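Local structure of galactose-binding-like protein (Bacteroides thetaiotaomicron, 7M1B) at residues M221-H226 with Y243-D248; W274-G279 with L368-Q373. The protein is a SusE-like protein that probably binds carbohydrate through a galactose-binding-like domain and may have some degradative capacity. One frame throughout, in Å; residues are numbered along the deposited sequence.

Interaction 1: M221-H226 with Y243-D248; sequences MDNAGH and YAHGYD. With EDO (1,2-ethanediol), chain B.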
loop_
_atom_site.group_PDB
_atom_site.type_symbol
_atom_site.label_atom_id
_atom_site.label_comp_id
_atom_site.label_asym_id
_atom_site.label_seq_id
_atom_site.Cartn_x
_atom_site.Cartn_y
_atom_site.Cartn_z
ATOM N N MET A 221 14.848 -11.657 10.207
ATOM C CA MET A 221 14.447 -12.349 8.981
ATOM C C MET A 221 15.695 -12.975 8.323
ATOM O O MET A 221 15.753 -13.051 7.095
ATOM C CB MET A 221 13.679 -11.419 8.025
ATOM C CG MET A 221 12.239 -11.058 8.593
ATOM S SD MET A 221 11.191 -12.519 8.617
ATOM C CE MET A 221 10.783 -12.635 6.893
ATOM N N ASP A 222 16.675 -13.324 9.148
ATOM C CA ASP A 222 17.977 -13.805 8.642
ATOM C C ASP A 222 18.195 -15.293 8.969
ATOM O O ASP A 222 19.348 -15.797 8.943
ATOM C CB ASP A 222 19.137 -12.964 9.241
ATOM C CG ASP A 222 19.296 -13.132 10.720
ATOM O OD1 ASP A 222 18.344 -13.643 11.334
ATOM O OD2 ASP A 222 20.379 -12.721 11.222
ATOM N N ASN A 223 17.113 -16.059 9.046
ATOM C CA ASN A 223 17.249 -17.481 9.307
ATOM C C ASN A 223 17.530 -18.207 7.965
ATOM O O ASN A 223 17.279 -17.721 6.839
ATOM C CB ASN A 223 15.957 -18.016 9.949
ATOM C CG ASN A 223 16.149 -19.314 10.735
ATOM O OD1 ASN A 223 17.282 -19.849 10.832
ATOM N ND2 ASN A 223 15.068 -19.846 11.279
ATOM N N ALA A 224 18.093 -19.434 8.076
ATOM C CA ALA A 224 18.185 -20.440 7.018
ATOM C C ALA A 224 19.017 -19.898 5.846
ATOM O O ALA A 224 18.734 -20.156 4.668
ATOM C CB ALA A 224 16.819 -20.939 6.560
ATOM N N GLY A 225 20.000 -19.045 6.169
ATOM C CA GLY A 225 21.001 -18.676 5.187
ATOM C C GLY A 225 20.642 -17.495 4.323
ATOM O O GLY A 225 21.434 -17.105 3.494
ATOM N N HIS A 226 19.522 -16.796 4.645
ATOM C CA HIS A 226 19.152 -15.666 3.802
ATOM C C HIS A 226 18.968 -14.424 4.681
ATOM O O HIS A 226 19.355 -14.431 5.855
ATOM C CB HIS A 226 17.902 -15.944 2.917
ATOM C CG HIS A 226 18.148 -16.698 1.651
ATOM N ND1 HIS A 226 18.285 -16.021 0.418
ATOM C CD2 HIS A 226 18.165 -18.013 1.378
ATOM C CE1 HIS A 226 18.421 -16.921 -0.542
ATOM N NE2 HIS A 226 18.335 -18.166 0.034
ATOM N N TYR A 243 14.070 -17.085 -0.429
ATOM C CA TYR A 243 13.114 -16.642 0.585
ATOM C C TYR A 243 13.876 -15.724 1.543
ATOM O O TYR A 243 15.086 -15.641 1.510
ATOM C CB TYR A 243 12.685 -17.846 1.477
ATOM C CG TYR A 243 13.812 -18.743 1.952
ATOM C CD1 TYR A 243 14.648 -18.398 3.054
ATOM C CD2 TYR A 243 14.037 -19.980 1.353
ATOM C CE1 TYR A 243 15.705 -19.214 3.463
ATOM C CE2 TYR A 243 15.084 -20.791 1.739
ATOM C CZ TYR A 243 15.866 -20.455 2.847
ATOM O OH TYR A 243 16.886 -21.285 3.152
ATOM N N ALA A 244 13.100 -14.949 2.319
ATOM C CA ALA A 244 13.584 -14.431 3.614
ATOM C C ALA A 244 12.787 -15.195 4.677
ATOM O O ALA A 244 11.544 -15.339 4.588
ATOM C CB ALA A 244 13.333 -12.936 3.763
ATOM N N HIS A 245 13.462 -15.664 5.724
ATOM C CA HIS A 245 12.873 -16.661 6.638
ATOM C C HIS A 245 13.101 -16.205 8.065
ATOM O O HIS A 245 14.219 -15.816 8.416
ATOM C CB HIS A 245 13.652 -17.994 6.449
ATOM C CG HIS A 245 12.950 -19.199 6.993
ATOM N ND1 HIS A 245 12.661 -19.379 8.358
ATOM C CD2 HIS A 245 12.543 -20.330 6.381
ATOM C CE1 HIS A 245 12.053 -20.564 8.497
ATOM N NE2 HIS A 245 12.044 -21.191 7.315
ATOM N N GLY A 246 11.939 -16.101 8.799
ATOM C CA GLY A 246 12.060 -15.778 10.227
ATOM C C GLY A 246 12.297 -16.964 11.155
ATOM O O GLY A 246 12.776 -18.009 10.743
ATOM N N TYR A 247 12.155 -16.658 12.450
ATOM C CA TYR A 247 12.250 -17.652 13.515
ATOM C C TYR A 247 10.885 -17.949 14.097
ATOM O O TYR A 247 10.073 -17.085 14.091
ATOM C CB TYR A 247 13.240 -17.156 14.573
ATOM C CG TYR A 247 14.632 -16.872 14.046
ATOM C CD1 TYR A 247 15.576 -17.891 13.997
ATOM C CD2 TYR A 247 14.946 -15.657 13.390
ATOM C CE1 TYR A 247 16.851 -17.674 13.477
ATOM C CE2 TYR A 247 16.208 -15.408 12.867
ATOM C CZ TYR A 247 17.122 -16.455 12.830
ATOM O OH TYR A 247 18.332 -16.196 12.278
ATOM N N ASP A 248 10.743 -19.120 14.737
ATOM C CA ASP A 248 9.506 -19.464 15.383
ATOM C C ASP A 248 9.239 -18.546 16.561
ATOM O O ASP A 248 10.118 -18.293 17.412
ATOM C CB ASP A 248 9.660 -20.874 15.916
ATOM C CG ASP A 248 9.557 -21.970 14.908
ATOM O OD1 ASP A 248 8.941 -21.800 13.849
ATOM O OD2 ASP A 248 9.884 -23.062 15.325
HETATM C C1 EDO B . 14.690 -24.059 4.209
HETATM O O1 EDO B . 13.918 -24.919 3.378
HETATM C C2 EDO B . 13.804 -23.082 4.896
HETATM O O2 EDO B . 12.488 -23.549 5.326
HETATM O O HOH W 1 16.272 -15.402 5.673
HETATM O O HOH W 2 20.151 -18.183 11.783
#

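Interaction 2: W274-G279 with L368-Q373; sequences WQRSMG and LVVMQQ. With EDO (1,2-ethanediol), chain B.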
loop_
_atom_site.group_PDB
_atom_site.type_symbol
_atom_site.label_atom_id
_atom_site.label_comp_id
_atom_site.label_asym_id
_atom_site.label_seq_id
_atom_site.Cartn_x
_atom_site.Cartn_y
_atom_site.Cartn_z
ATOM N N TRP A 274 5.138 -12.399 -3.310
ATOM C CA TRP A 274 5.207 -13.832 -3.534
ATOM C C TRP A 274 5.546 -14.600 -2.277
ATOM O O TRP A 274 6.452 -14.204 -1.557
ATOM C CB TRP A 274 6.317 -14.182 -4.542
ATOM C CG TRP A 274 5.959 -13.788 -5.951
ATOM C CD1 TRP A 274 5.516 -14.647 -6.914
ATOM C CD2 TRP A 274 6.195 -12.524 -6.586
ATOM N NE1 TRP A 274 5.455 -14.004 -8.130
ATOM C CE2 TRP A 274 5.860 -12.697 -7.953
ATOM C CE3 TRP A 274 6.604 -11.251 -6.143
ATOM C CZ2 TRP A 274 5.911 -11.633 -8.882
ATOM C CZ3 TRP A 274 6.720 -10.227 -7.080
ATOM C CH2 TRP A 274 6.362 -10.411 -8.421
ATOM N N GLN A 275 4.788 -15.704 -2.056
ATOM C CA GLN A 275 5.067 -16.622 -0.967
ATOM C C GLN A 275 6.259 -17.536 -1.336
ATOM O O GLN A 275 6.502 -17.820 -2.518
ATOM C CB GLN A 275 3.873 -17.575 -0.747
ATOM C CG GLN A 275 2.645 -16.829 -0.188
ATOM C CD GLN A 275 1.463 -17.772 -0.210
ATOM O OE1 GLN A 275 1.552 -18.934 0.200
ATOM N NE2 GLN A 275 0.336 -17.246 -0.672
ATOM N N ARG A 276 6.943 -18.063 -0.292
ATOM C CA ARG A 276 8.007 -19.057 -0.552
ATOM C C ARG A 276 7.272 -20.302 -1.076
ATOM O O ARG A 276 6.170 -20.678 -0.643
ATOM C CB ARG A 276 8.708 -19.374 0.802
ATOM C CG ARG A 276 9.666 -20.564 0.731
ATOM C CD ARG A 276 8.989 -21.873 1.104
ATOM N NE ARG A 276 8.566 -21.858 2.536
ATOM C CZ ARG A 276 9.337 -22.324 3.551
ATOM N NH1 ARG A 276 10.530 -22.920 3.296
ATOM N NH2 ARG A 276 8.888 -22.174 4.762
ATOM N N SER A 277 7.917 -21.006 -2.029
ATOM C CA SER A 277 7.224 -21.986 -2.846
ATOM C C SER A 277 7.932 -23.335 -2.843
ATOM O O SER A 277 7.312 -24.328 -2.457
ATOM C CB SER A 277 7.065 -21.425 -4.234
ATOM O OG SER A 277 8.399 -21.162 -4.737
ATOM N N MET A 278 9.196 -23.422 -3.356
ATOM C CA MET A 278 9.976 -24.648 -3.409
ATOM C C MET A 278 9.189 -25.750 -4.112
ATOM O O MET A 278 9.135 -26.918 -3.677
ATOM C CB MET A 278 10.403 -25.086 -1.988
ATOM C CG MET A 278 11.320 -24.049 -1.381
ATOM S SD MET A 278 11.774 -24.516 0.235
ATOM C CE MET A 278 12.715 -23.131 0.602
ATOM N N GLY A 279 8.619 -25.379 -5.249
ATOM C CA GLY A 279 7.887 -26.336 -6.057
ATOM C C GLY A 279 6.357 -26.261 -5.908
ATOM O O GLY A 279 5.597 -26.824 -6.704
ATOM N N LEU A 368 5.298 -17.830 12.484
ATOM C CA LEU A 368 6.504 -17.932 11.624
ATOM C C LEU A 368 6.214 -17.093 10.381
ATOM O O LEU A 368 5.133 -17.200 9.810
ATOM C CB LEU A 368 6.775 -19.373 11.215
ATOM C CG LEU A 368 8.012 -19.542 10.311
ATOM C CD1 LEU A 368 9.286 -19.167 11.063
ATOM C CD2 LEU A 368 8.112 -20.949 9.729
ATOM N N VAL A 369 7.170 -16.254 9.963
ATOM C CA VAL A 369 7.005 -15.459 8.747
ATOM C C VAL A 369 8.073 -15.907 7.759
ATOM O O VAL A 369 9.221 -15.729 8.095
ATOM C CB VAL A 369 7.133 -13.962 9.132
ATOM C CG1 VAL A 369 7.025 -13.104 7.863
ATOM C CG2 VAL A 369 5.954 -13.569 10.061
ATOM N N VAL A 370 7.641 -16.228 6.516
ATOM C CA VAL A 370 8.627 -16.635 5.505
ATOM C C VAL A 370 8.000 -16.147 4.192
ATOM O O VAL A 370 6.806 -16.379 3.962
ATOM C CB VAL A 370 8.812 -18.158 5.385
ATOM C CG1 VAL A 370 9.877 -18.462 4.311
ATOM C CG2 VAL A 370 9.321 -18.740 6.701
ATOM N N MET A 371 8.744 -15.374 3.409
ATOM C CA MET A 371 8.209 -14.925 2.096
ATOM C C MET A 371 9.261 -15.045 1.016
ATOM O O MET A 371 10.408 -15.231 1.316
ATOM C CB MET A 371 7.740 -13.485 2.231
ATOM C CG MET A 371 6.355 -13.434 3.006
ATOM S SD MET A 371 4.861 -14.496 2.436
ATOM C CE MET A 371 4.376 -13.454 1.061
ATOM N N GLN A 372 8.863 -14.830 -0.272
ATOM C CA GLN A 372 9.837 -15.088 -1.355
ATOM C C GLN A 372 10.263 -13.755 -1.979
ATOM O O GLN A 372 11.416 -13.607 -2.400
ATOM C CB GLN A 372 9.189 -15.933 -2.486
ATOM C CG GLN A 372 10.118 -16.356 -3.605
ATOM C CD GLN A 372 9.276 -17.136 -4.588
ATOM O OE1 GLN A 372 8.609 -16.560 -5.482
ATOM N NE2 GLN A 372 9.321 -18.457 -4.498
ATOM N N GLN A 373 9.338 -12.807 -2.152
ATOM C CA GLN A 373 9.669 -11.625 -2.998
ATOM C C GLN A 373 8.640 -10.521 -2.782
ATOM O O GLN A 373 7.451 -10.843 -2.608
ATOM C CB GLN A 373 9.721 -12.033 -4.488
ATOM C CG GLN A 373 10.454 -11.003 -5.360
ATOM C CD GLN A 373 11.985 -11.056 -5.410
ATOM O OE1 GLN A 373 12.593 -10.165 -5.988
ATOM N NE2 GLN A 373 12.635 -11.846 -4.564
HETATM C C1 EDO B . 14.690 -24.059 4.209
HETATM O O1 EDO B . 13.918 -24.919 3.378
HETATM C C2 EDO B . 13.804 -23.082 4.896
HETATM O O2 EDO B . 12.488 -23.549 5.326
HETATM O O HOH W 3 6.024 -17.820 -5.203
HETATM O O HOH W 4 5.662 -18.182 2.191
HETATM O O HOH W 5 10.844 -20.129 -2.571
#

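Interaction 1: M221-H226 with Y243-D248
The carbonyl oxygen of G246 is gripped from opposite faces of its plane: N223 ND2 donates to G246 O across the contact at 3.0 Å, and H245 ND1 donates to it from within its own segment at 2.8 Å. G246 O lies in the plane of both donor groups, which would hold both the amide and the imidazole in their rotation. With CG anti to the backbone N (chi1 -158°), the N223 amide is laid nearly flat on the Y247 ring, the planes 15° apart, while N223 CB makes a CH-pi contact over the same ring. At the rim of that ring Y247 OH donates to D222 OD1 over 2.7 Å, meeting it from above the carboxylate plane. The backbones are tied as well, N223 N donating to H245 O at 3.0 Å (151°). Towards the other end, Y243 OH gives a bond of 2.6 Å to A224 O, in the carbonyl plane and on a lone pair. H226 turns its edge, led by CD2, to the face of Y243 in a T-shaped pair, and its ND1 bonds to S230. The loop 221-226, after strand 211-212, lies beside strand 244-245, which pairs antiparallel with strand 370-380.

Interaction 2: W274-G279 with L368-Q373
Q373 brings its CB to 3.6 Å from CE3 of the W274 ring, where the last residue of the long strand 256-274 meets strand 370-380. The meeting is a classic beta bulge in the antiparallel sheet of this galactose-binding-like domain: Q372 and Q373 together face W274. W274 N donates almost straight (176°) to Q373 O, and W274 O takes both Q372 N, at 2.8 Å, and the longer Q373 N, from the same face of its plane. Past W274 no further direct backbone bond links the segments, although their CA atoms stay close; water 4 joins R276 N to V370 O and water 3 joins Q275 O to Q372 OE1.

The Q372 side chain, CG anti to the backbone N (chi1 -175°) and extended, runs past Q275 O to bring NE2 to 2.9 Å from S277 OG; Q372 OE1 accepts from G237 N, and S277 OG is hydrogen-bonded to L238 O. The bends at chi2 and chi3 bring M371 CE to 3.4 Å from W274 O. V370 CG1 sits over one face of the R276 guanidinium, 3.7 Å above its plane, while NH2 bonds to A286 O. R276 NH1 reaches the bound 1,2-ethanediol, donating to EDO O2 at 2.9 Å with an angle of 164°. A leucine in place of R276 would probably leave A286 O without the R276 donor, rob the ethanediol of its stronger one and take from V370 CG1 the flat group it lies against. Within its own segment, R276 NH1 also makes a weak bond to M278 SD, at 3.7 Å.

Strand pairing joins the two contacts, whose centres lie about 10 Å apart. Strands 244-245 and 370-380 are antiparallel neighbours, and two probable backbone hydrogen bonds tie them, G246 N to V369 O at 2.8 Å and A244 N to M371 O at 2.9 Å. The 221-226 loop, strand 244-245, strand 370-380 and the 274-279 loop follow one another in space, although both segments of interaction 1 precede those of interaction 2 in the sequence. Side chains meet too, Y243 CD2 lying 3.5 Å from M278 CE. Both contacts touch the same 1,2-ethanediol, probably a crystallisation additive: its O2 accepts from R276 of interaction 2 and, weakly, from H245 NE2 of interaction 1 at 3.1 Å.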